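Local coordinates for protein cysteine protease (Xylella fastidiosa, PDB 3OIS) that probably cleaves peptide bonds as a papain-family cysteine protease and binds the nucleotide uridine-5'-diphosphate, at residues 58-63 / 243-248; 104-109 / 166-171; 248-253 / 266-271. One frame throughout, in Å; residues are numbered along the deposited sequence.

In the fold
Contacts 1 and 3 sit side by side on the antiparallel sheet of this papain-family chain, their centres about 9 Å apart. Strand 233-245 links them, pairing with 60-62 in contact 1 and with 250-254, the first strand of contact 3; a backbone bond from R252 to G243 and the D246-Y271 side-chain bond tie the two together. Contact 1 is partly exposed and rich in polar links, whereas contact 3 adds a buried aromatic and aliphatic face to its backbone bonding. Contact 2 lies on the opposite side of the chain's centre, about 36 Å from contact 1, centre to centre. There a helix meets an irregular segment, and the junction is buried and mainly apolar.

Contact 1: 58-63 / 243-248; sequences PPKVDL and GYDDEI
K60-D62 pairs antiparallel with G243-D245, the two strand axes approaching to 4.6 Å at 147° between their directions. V61 and Y244 form the hydrogen-bonded pair, giving and taking one backbone bond each, while K60 with D245 and D62 with G243 are non-hydrogen-bonded pairs. Beyond the strand, D246 N reaches P59 O at 2.9 Å and carries the pairing one step further.

The Y244 side chain lies across the first strand and makes the main side-chain contact. With chi1 at 62°, its ring is swung over the V61 backbone, so that V61 N lies over the centre of one face and V61 CG2 approaches Y244 CE1 at 3.3 Å. The phenol then reaches P58: Y244 OH donates to P58 O at 2.6 Å, and this carbonyl lies at the ring edge. P58 O also accepts from a water that bonds D246 OD2, while D246 OD1 is held by Y271 and K195.

On the face of K60 and D245, the lysine runs extended until a bend at its last torsion brings K60 NZ to D245 OD2 at 2.8 Å. The ammonium comes from above the carboxylate plane in this salt bridge. D245 OD1 meanwhile takes the backbone N-H of E247, closing an Asx turn where the strand ends. Helix 191-199 packs against V61 and Y244 through L198. The arrangement is that of a short edge strand docked antiparallel onto the long strand 233-245 in the sheet of this papain-family protein.

Contact 2: 104-109 / 166-171; sequences RLFIYY and KKPSDQ
Two CH-pi contacts, from P168 CD and K167 CA to the Y109 ring, carry much of the join between helix 104-114 and the segment leading into helix 170-176. P168 CD lies over one face of the Y109 ring, 3.8 Å from its centroid, and K167 CA lies over the same face at 3.9 Å. Both are displaced toward the rim, and the extended backbone at K167-P168 runs across this face of the phenol ring. The Y109 ring reaches this position because its CG is anti to the backbone N (chi1 179°).

Apolar packing continues beside it. P168 CG touches F106 CD1 at 3.7 Å, the two side chains crossing at about a right angle, and the proline ring thus fits between F106 and Y109, which project from successive turns of the helix. Y173 of helix 170-176 meets the F106 ring edge-to-face and also packs on Y109 and P168.

Polar atoms play a smaller part. K166 O comes within 3.2 Å of Y109 CD1, and Y109 OH lies 3.4 Å from the K167 CB methylene, from which the rest of the lysine extends away. The chemistry implies that shape matching between aromatic rings, a proline and lysine backbone and methylene groups, rather than charge pairing, holds these elements together.

Contact 3: 248-253 / 266-271; sequences IRHFRI and YFWMPY
F251 and M269 exchange two backbone hydrogen bonds of 2.8 Å each (F251 N to M269 O, M269 N to F251 O), and I253 and F267 are joined in the same way. Past the last bridge, Y271 N bonds R249 O. H250 ND1 turns back to I248 O at 2.8 Å, the carbonyl oxygen lying in the imidazole plane, which fixes the rotation of that ring.

W268 is gripped on both faces. I248 CD1 sits over the five-membered ring, 3.7 Å from its centroid. Over the opposite face R252 spreads its chain: R252 CD stands 3.7 Å from the six-membered-ring centroid, almost on the normal, and its guanidinium makes a cation-pi contact with the five-membered ring while the salt bridge to E263 holds its end. A bend at chi2 (67°) brings the R252 chain over the indole.

At the open end of the hairpin, R249 CA lies over the centre of one face of the Y271 ring, with R249 CB also over the face and the arginine bridged to E272; the phenol end is held by contact 1. P270 CA covers one face of the H250 ring. On the buried side I253 CG1 packs on F267 CB at 3.8 Å, with F206 of strand 204-211 behind I253 and M269. R249 and H250 both lie opposite D245 in a G1 beta bulge, leading into an antiparallel beta hairpin of strands 250-254 and 266-270 within the sheet of the papain-family domain.

Contact 1: 58-63 / 243-248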
# COMPACT_ATOMS: atom_id res chain seq x y z
N PRO A 58 -20.18 -13.73 -0.03
CA PRO A 58 -19.96 -14.69 -1.10
C PRO A 58 -18.70 -15.51 -0.85
O PRO A 58 -17.83 -15.11 -0.02
CB PRO A 58 -19.78 -13.81 -2.32
CG PRO A 58 -19.14 -12.60 -1.77
CD PRO A 58 -19.80 -12.37 -0.42
N PRO A 59 -18.60 -16.67 -1.52
CA PRO A 59 -17.41 -17.47 -1.33
C PRO A 59 -16.14 -16.87 -1.94
O PRO A 59 -15.05 -17.31 -1.56
CB PRO A 59 -17.77 -18.81 -1.96
CG PRO A 59 -18.76 -18.44 -3.02
CD PRO A 59 -19.56 -17.31 -2.46
N LYS A 60 -16.27 -15.99 -2.94
CA LYS A 60 -15.12 -15.52 -3.71
C LYS A 60 -15.41 -14.09 -4.22
O LYS A 60 -16.54 -13.75 -4.72
CB LYS A 60 -14.75 -16.50 -4.87
CG LYS A 60 -13.64 -15.91 -5.85
CD LYS A 60 -13.36 -16.87 -7.05
CE LYS A 60 -12.18 -16.32 -7.89
NZ LYS A 60 -10.84 -16.68 -7.25
N VAL A 61 -14.44 -13.20 -4.00
CA VAL A 61 -14.48 -11.85 -4.59
C VAL A 61 -13.22 -11.58 -5.36
O VAL A 61 -12.11 -11.88 -4.90
CB VAL A 61 -14.68 -10.82 -3.49
CG1 VAL A 61 -14.56 -9.36 -4.03
CG2 VAL A 61 -15.98 -11.01 -2.74
N ASP A 62 -13.34 -11.00 -6.56
CA ASP A 62 -12.13 -10.71 -7.34
C ASP A 62 -12.27 -9.37 -7.97
O ASP A 62 -12.83 -9.20 -9.09
CB ASP A 62 -11.77 -11.81 -8.34
CG ASP A 62 -10.48 -11.55 -9.07
OD1 ASP A 62 -9.71 -10.66 -8.69
OD2 ASP A 62 -10.21 -12.24 -10.09
N LEU A 63 -11.72 -8.36 -7.29
CA LEU A 63 -11.83 -6.96 -7.77
C LEU A 63 -10.63 -6.57 -8.64
O LEU A 63 -10.43 -5.40 -8.88
CB LEU A 63 -11.95 -5.95 -6.56
CG LEU A 63 -13.01 -6.28 -5.47
CD1 LEU A 63 -13.17 -5.06 -4.53
CD2 LEU A 63 -14.37 -6.61 -6.13
N GLY A 243 -9.25 -8.93 -3.18
CA GLY A 243 -10.14 -10.10 -3.29
C GLY A 243 -9.84 -11.22 -2.34
O GLY A 243 -8.95 -11.12 -1.49
N TYR A 244 -10.68 -12.26 -2.34
CA TYR A 244 -10.43 -13.44 -1.52
C TYR A 244 -11.07 -14.68 -2.16
O TYR A 244 -11.90 -14.54 -3.04
CB TYR A 244 -11.01 -13.26 -0.10
CG TYR A 244 -12.53 -13.09 -0.02
CD1 TYR A 244 -13.14 -11.84 0.06
CD2 TYR A 244 -13.32 -14.22 0.05
CE1 TYR A 244 -14.54 -11.72 0.16
CE2 TYR A 244 -14.69 -14.12 0.17
CZ TYR A 244 -15.29 -12.88 0.25
OH TYR A 244 -16.68 -12.78 0.39
N ASP A 245 -10.64 -15.86 -1.73
CA ASP A 245 -11.20 -17.09 -2.29
C ASP A 245 -11.30 -18.09 -1.19
O ASP A 245 -10.27 -18.64 -0.74
CB ASP A 245 -10.38 -17.60 -3.49
CG ASP A 245 -11.16 -18.65 -4.30
OD1 ASP A 245 -12.10 -19.21 -3.73
OD2 ASP A 245 -10.92 -18.84 -5.50
N ASP A 246 -12.53 -18.34 -0.71
CA ASP A 246 -12.74 -19.43 0.29
C ASP A 246 -12.25 -20.79 -0.17
O ASP A 246 -11.94 -21.62 0.70
CB ASP A 246 -14.19 -19.58 0.73
CG ASP A 246 -14.65 -18.48 1.64
OD1 ASP A 246 -13.80 -17.68 2.15
OD2 ASP A 246 -15.87 -18.39 1.84
N GLU A 247 -12.18 -21.05 -1.49
CA GLU A 247 -11.75 -22.36 -2.01
C GLU A 247 -10.34 -22.67 -1.53
O GLU A 247 -10.02 -23.82 -1.17
CB GLU A 247 -11.85 -22.39 -3.54
CG GLU A 247 -11.51 -23.74 -4.26
CD GLU A 247 -12.51 -24.86 -3.92
OE1 GLU A 247 -13.75 -24.63 -3.97
OE2 GLU A 247 -12.01 -25.98 -3.61
N ILE A 248 -9.49 -21.63 -1.47
CA ILE A 248 -8.11 -21.85 -1.03
C ILE A 248 -7.78 -21.06 0.28
O ILE A 248 -6.67 -21.16 0.77
CB ILE A 248 -7.13 -21.50 -2.18
CG1 ILE A 248 -7.24 -20.00 -2.54
CG2 ILE A 248 -7.42 -22.47 -3.43
CD1 ILE A 248 -6.06 -19.49 -3.32
O HOH W 1 -17.21 -16.20 2.45

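Contact 2: 104-109 / 166-171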
# COMPACT_ATOMS: atom_id res chain seq x y z
N ARG A 104 3.19 8.60 -7.40
CA ARG A 104 3.65 7.89 -6.18
C ARG A 104 4.69 8.71 -5.45
O ARG A 104 4.67 8.76 -4.21
CB ARG A 104 4.21 6.54 -6.58
CG ARG A 104 3.02 5.55 -6.96
CD ARG A 104 3.58 4.31 -7.68
NE ARG A 104 4.21 4.58 -8.99
CZ ARG A 104 5.15 3.85 -9.60
NH1 ARG A 104 5.71 2.78 -9.02
NH2 ARG A 104 5.59 4.28 -10.84
N LEU A 105 5.57 9.39 -6.20
CA LEU A 105 6.60 10.18 -5.48
C LEU A 105 5.98 11.43 -4.86
O LEU A 105 6.44 11.86 -3.85
CB LEU A 105 7.71 10.66 -6.41
CG LEU A 105 8.67 9.56 -6.86
CD1 LEU A 105 9.84 10.24 -7.62
CD2 LEU A 105 9.24 8.80 -5.62
N PHE A 106 4.90 11.98 -5.48
CA PHE A 106 4.20 13.08 -4.82
C PHE A 106 3.66 12.60 -3.42
O PHE A 106 3.75 13.32 -2.38
CB PHE A 106 2.98 13.55 -5.64
CG PHE A 106 2.25 14.71 -5.04
CD1 PHE A 106 2.66 16.03 -5.34
CD2 PHE A 106 1.16 14.52 -4.16
CE1 PHE A 106 1.99 17.08 -4.79
CE2 PHE A 106 0.49 15.60 -3.57
CZ PHE A 106 0.95 16.91 -3.92
N ILE A 107 3.06 11.44 -3.37
CA ILE A 107 2.60 10.92 -2.09
C ILE A 107 3.79 10.74 -1.15
O ILE A 107 3.71 11.18 -0.02
CB ILE A 107 1.75 9.66 -2.21
CG1 ILE A 107 0.45 9.94 -3.03
CG2 ILE A 107 1.35 9.01 -0.83
CD1 ILE A 107 -0.12 8.66 -3.49
N TYR A 108 4.82 10.05 -1.62
CA TYR A 108 5.96 9.65 -0.76
C TYR A 108 6.70 10.90 -0.24
O TYR A 108 7.15 10.91 0.89
CB TYR A 108 6.88 8.66 -1.50
CG TYR A 108 7.98 8.02 -0.63
CD1 TYR A 108 7.67 7.57 0.70
CD2 TYR A 108 9.25 7.78 -1.16
CE1 TYR A 108 8.68 6.92 1.47
CE2 TYR A 108 10.29 7.21 -0.39
CZ TYR A 108 9.97 6.80 0.94
OH TYR A 108 10.97 6.19 1.63
N TYR A 109 6.84 11.94 -1.07
CA TYR A 109 7.57 13.15 -0.63
C TYR A 109 6.76 13.80 0.51
O TYR A 109 7.29 14.08 1.63
CB TYR A 109 7.76 14.11 -1.83
CG TYR A 109 8.46 15.37 -1.41
CD1 TYR A 109 9.81 15.46 -1.57
CD2 TYR A 109 7.78 16.43 -0.84
CE1 TYR A 109 10.50 16.59 -1.12
CE2 TYR A 109 8.50 17.61 -0.44
CZ TYR A 109 9.79 17.64 -0.57
OH TYR A 109 10.39 18.78 -0.19
N LYS A 166 13.29 15.21 -4.41
CA LYS A 166 12.88 16.48 -5.03
C LYS A 166 11.47 16.98 -4.64
O LYS A 166 10.48 16.21 -4.64
CB LYS A 166 12.94 16.27 -6.55
CG LYS A 166 14.31 16.25 -7.18
CD LYS A 166 14.14 16.65 -8.66
CE LYS A 166 13.06 17.75 -8.75
NZ LYS A 166 13.26 18.69 -9.92
N LYS A 167 11.35 18.27 -4.32
CA LYS A 167 10.08 18.84 -3.94
C LYS A 167 9.21 19.00 -5.22
O LYS A 167 9.67 19.60 -6.18
CB LYS A 167 10.28 20.25 -3.30
CG LYS A 167 8.96 20.87 -2.90
CD LYS A 167 9.09 22.23 -2.28
CE LYS A 167 7.70 22.72 -1.89
NZ LYS A 167 7.84 23.79 -0.88
N PRO A 168 8.00 18.46 -5.23
CA PRO A 168 7.13 18.67 -6.40
C PRO A 168 6.82 20.18 -6.62
O PRO A 168 6.72 21.02 -5.69
CB PRO A 168 5.84 17.94 -6.05
CG PRO A 168 6.30 16.82 -4.98
CD PRO A 168 7.39 17.53 -4.23
N SER A 169 6.68 20.49 -7.89
CA SER A 169 6.48 21.86 -8.31
C SER A 169 5.20 22.43 -7.77
O SER A 169 4.22 21.75 -7.39
CB SER A 169 6.44 21.86 -9.84
OG SER A 169 5.12 21.54 -10.26
N ASP A 170 5.16 23.77 -7.74
CA ASP A 170 3.94 24.42 -7.31
C ASP A 170 2.74 23.98 -8.13
O ASP A 170 1.63 23.84 -7.56
CB ASP A 170 4.10 25.94 -7.46
CG ASP A 170 4.84 26.54 -6.31
OD1 ASP A 170 5.21 25.77 -5.36
OD2 ASP A 170 5.05 27.77 -6.37
N GLN A 171 2.97 23.72 -9.42
CA GLN A 171 1.86 23.31 -10.35
C GLN A 171 1.33 21.92 -9.93
O GLN A 171 0.13 21.69 -9.93
CB GLN A 171 2.22 23.33 -11.87
CG GLN A 171 0.96 23.30 -12.84
CD GLN A 171 -0.23 24.33 -12.47
OE1 GLN A 171 0.01 25.52 -12.25
NE2 GLN A 171 -1.51 23.81 -12.36

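Contact 3: 248-253 / 266-271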
# COMPACT_ATOMS: atom_id res chain seq x y z
N ILE A 248 -9.49 -21.63 -1.47
CA ILE A 248 -8.11 -21.85 -1.03
C ILE A 248 -7.78 -21.06 0.28
O ILE A 248 -6.67 -21.16 0.77
CB ILE A 248 -7.13 -21.50 -2.18
CG1 ILE A 248 -7.24 -20.00 -2.54
CG2 ILE A 248 -7.42 -22.47 -3.43
CD1 ILE A 248 -6.06 -19.49 -3.32
N ARG A 249 -8.75 -20.32 0.84
CA ARG A 249 -8.60 -19.55 2.10
C ARG A 249 -7.35 -18.65 1.98
O ARG A 249 -6.46 -18.64 2.84
CB ARG A 249 -8.55 -20.47 3.34
CG ARG A 249 -9.90 -21.28 3.57
CD ARG A 249 -9.72 -22.29 4.74
NE ARG A 249 -9.13 -21.58 5.89
CZ ARG A 249 -9.79 -20.80 6.76
NH1 ARG A 249 -9.09 -20.17 7.72
NH2 ARG A 249 -11.13 -20.67 6.70
N HIS A 250 -7.31 -17.91 0.89
CA HIS A 250 -6.30 -16.79 0.70
C HIS A 250 -7.00 -15.52 0.25
O HIS A 250 -8.02 -15.59 -0.43
CB HIS A 250 -5.24 -17.14 -0.32
CG HIS A 250 -4.22 -18.14 0.13
ND1 HIS A 250 -4.53 -19.45 0.45
CD2 HIS A 250 -2.88 -18.02 0.29
CE1 HIS A 250 -3.42 -20.08 0.80
NE2 HIS A 250 -2.40 -19.24 0.68
N PHE A 251 -6.45 -14.36 0.64
CA PHE A 251 -6.78 -13.04 0.11
C PHE A 251 -5.83 -12.72 -1.02
O PHE A 251 -4.64 -13.13 -1.02
CB PHE A 251 -6.66 -11.94 1.21
CG PHE A 251 -7.79 -11.94 2.19
CD1 PHE A 251 -8.84 -11.05 2.04
CD2 PHE A 251 -7.78 -12.79 3.24
CE1 PHE A 251 -9.90 -10.98 2.92
CE2 PHE A 251 -8.89 -12.79 4.18
CZ PHE A 251 -9.94 -11.87 4.02
N ARG A 252 -6.36 -12.04 -2.04
CA ARG A 252 -5.54 -11.69 -3.23
C ARG A 252 -4.95 -10.31 -3.02
O ARG A 252 -5.67 -9.34 -2.69
CB ARG A 252 -6.48 -11.60 -4.44
CG ARG A 252 -5.77 -11.42 -5.79
CD ARG A 252 -5.00 -12.67 -6.04
NE ARG A 252 -4.57 -12.67 -7.46
CZ ARG A 252 -3.79 -13.62 -8.00
NH1 ARG A 252 -3.22 -14.58 -7.24
NH2 ARG A 252 -3.55 -13.59 -9.34
N ILE A 253 -3.63 -10.22 -3.17
CA ILE A 253 -2.92 -8.93 -2.96
C ILE A 253 -2.24 -8.45 -4.24
O ILE A 253 -1.60 -9.22 -4.93
CB ILE A 253 -2.00 -8.99 -1.70
CG1 ILE A 253 -1.00 -10.05 -1.83
CG2 ILE A 253 -2.83 -9.27 -0.37
CD1 ILE A 253 0.11 -9.88 -0.76
N TYR A 266 0.62 -10.17 -8.79
CA TYR A 266 -0.31 -10.46 -7.69
C TYR A 266 0.08 -11.73 -6.90
O TYR A 266 0.74 -12.69 -7.44
CB TYR A 266 -1.75 -10.66 -8.23
CG TYR A 266 -2.37 -9.35 -8.70
CD1 TYR A 266 -1.96 -8.72 -9.94
CD2 TYR A 266 -3.31 -8.68 -7.92
CE1 TYR A 266 -2.53 -7.53 -10.35
CE2 TYR A 266 -3.85 -7.45 -8.35
CZ TYR A 266 -3.43 -6.87 -9.52
OH TYR A 266 -3.96 -5.68 -9.89
N PHE A 267 -0.33 -11.78 -5.64
CA PHE A 267 -0.03 -12.92 -4.75
C PHE A 267 -1.25 -13.29 -3.93
O PHE A 267 -2.28 -12.57 -3.92
CB PHE A 267 1.13 -12.53 -3.79
CG PHE A 267 2.43 -12.29 -4.49
CD1 PHE A 267 2.77 -11.03 -5.06
CD2 PHE A 267 3.39 -13.33 -4.52
CE1 PHE A 267 4.08 -10.84 -5.68
CE2 PHE A 267 4.68 -13.15 -5.09
CZ PHE A 267 5.03 -11.91 -5.69
N TRP A 268 -1.17 -14.44 -3.25
CA TRP A 268 -2.20 -14.92 -2.36
C TRP A 268 -1.65 -14.99 -0.97
O TRP A 268 -0.54 -15.57 -0.75
CB TRP A 268 -2.57 -16.36 -2.71
CG TRP A 268 -3.44 -16.57 -3.99
CD1 TRP A 268 -3.09 -17.32 -5.10
CD2 TRP A 268 -4.82 -16.19 -4.19
NE1 TRP A 268 -4.15 -17.38 -6.00
CE2 TRP A 268 -5.20 -16.67 -5.48
CE3 TRP A 268 -5.74 -15.42 -3.44
CZ2 TRP A 268 -6.45 -16.41 -6.03
CZ3 TRP A 268 -7.02 -15.24 -3.97
CH2 TRP A 268 -7.34 -15.70 -5.27
N MET A 269 -2.39 -14.38 -0.02
CA MET A 269 -2.00 -14.34 1.38
C MET A 269 -3.00 -15.20 2.19
O MET A 269 -4.16 -14.94 2.14
CB MET A 269 -2.07 -12.90 1.96
CG MET A 269 -1.67 -12.90 3.46
SD MET A 269 -1.56 -11.16 4.10
CE MET A 269 0.08 -10.70 3.46
N PRO A 270 -2.52 -16.16 3.00
CA PRO A 270 -3.45 -17.04 3.75
C PRO A 270 -4.35 -16.26 4.73
O PRO A 270 -3.92 -15.27 5.30
CB PRO A 270 -2.53 -17.94 4.60
CG PRO A 270 -1.12 -17.76 4.00
CD PRO A 270 -1.10 -16.47 3.22
N TYR A 271 -5.58 -16.72 4.91
CA TYR A 271 -6.42 -16.17 5.96
C TYR A 271 -5.76 -16.06 7.32
O TYR A 271 -5.94 -15.06 8.02
CB TYR A 271 -7.67 -17.09 6.10
CG TYR A 271 -8.67 -16.92 4.97
CD1 TYR A 271 -8.39 -16.16 3.81
CD2 TYR A 271 -9.89 -17.57 5.00
CE1 TYR A 271 -9.34 -16.04 2.78
CE2 TYR A 271 -10.85 -17.46 3.92
CZ TYR A 271 -10.57 -16.71 2.83
OH TYR A 271 -11.48 -16.59 1.77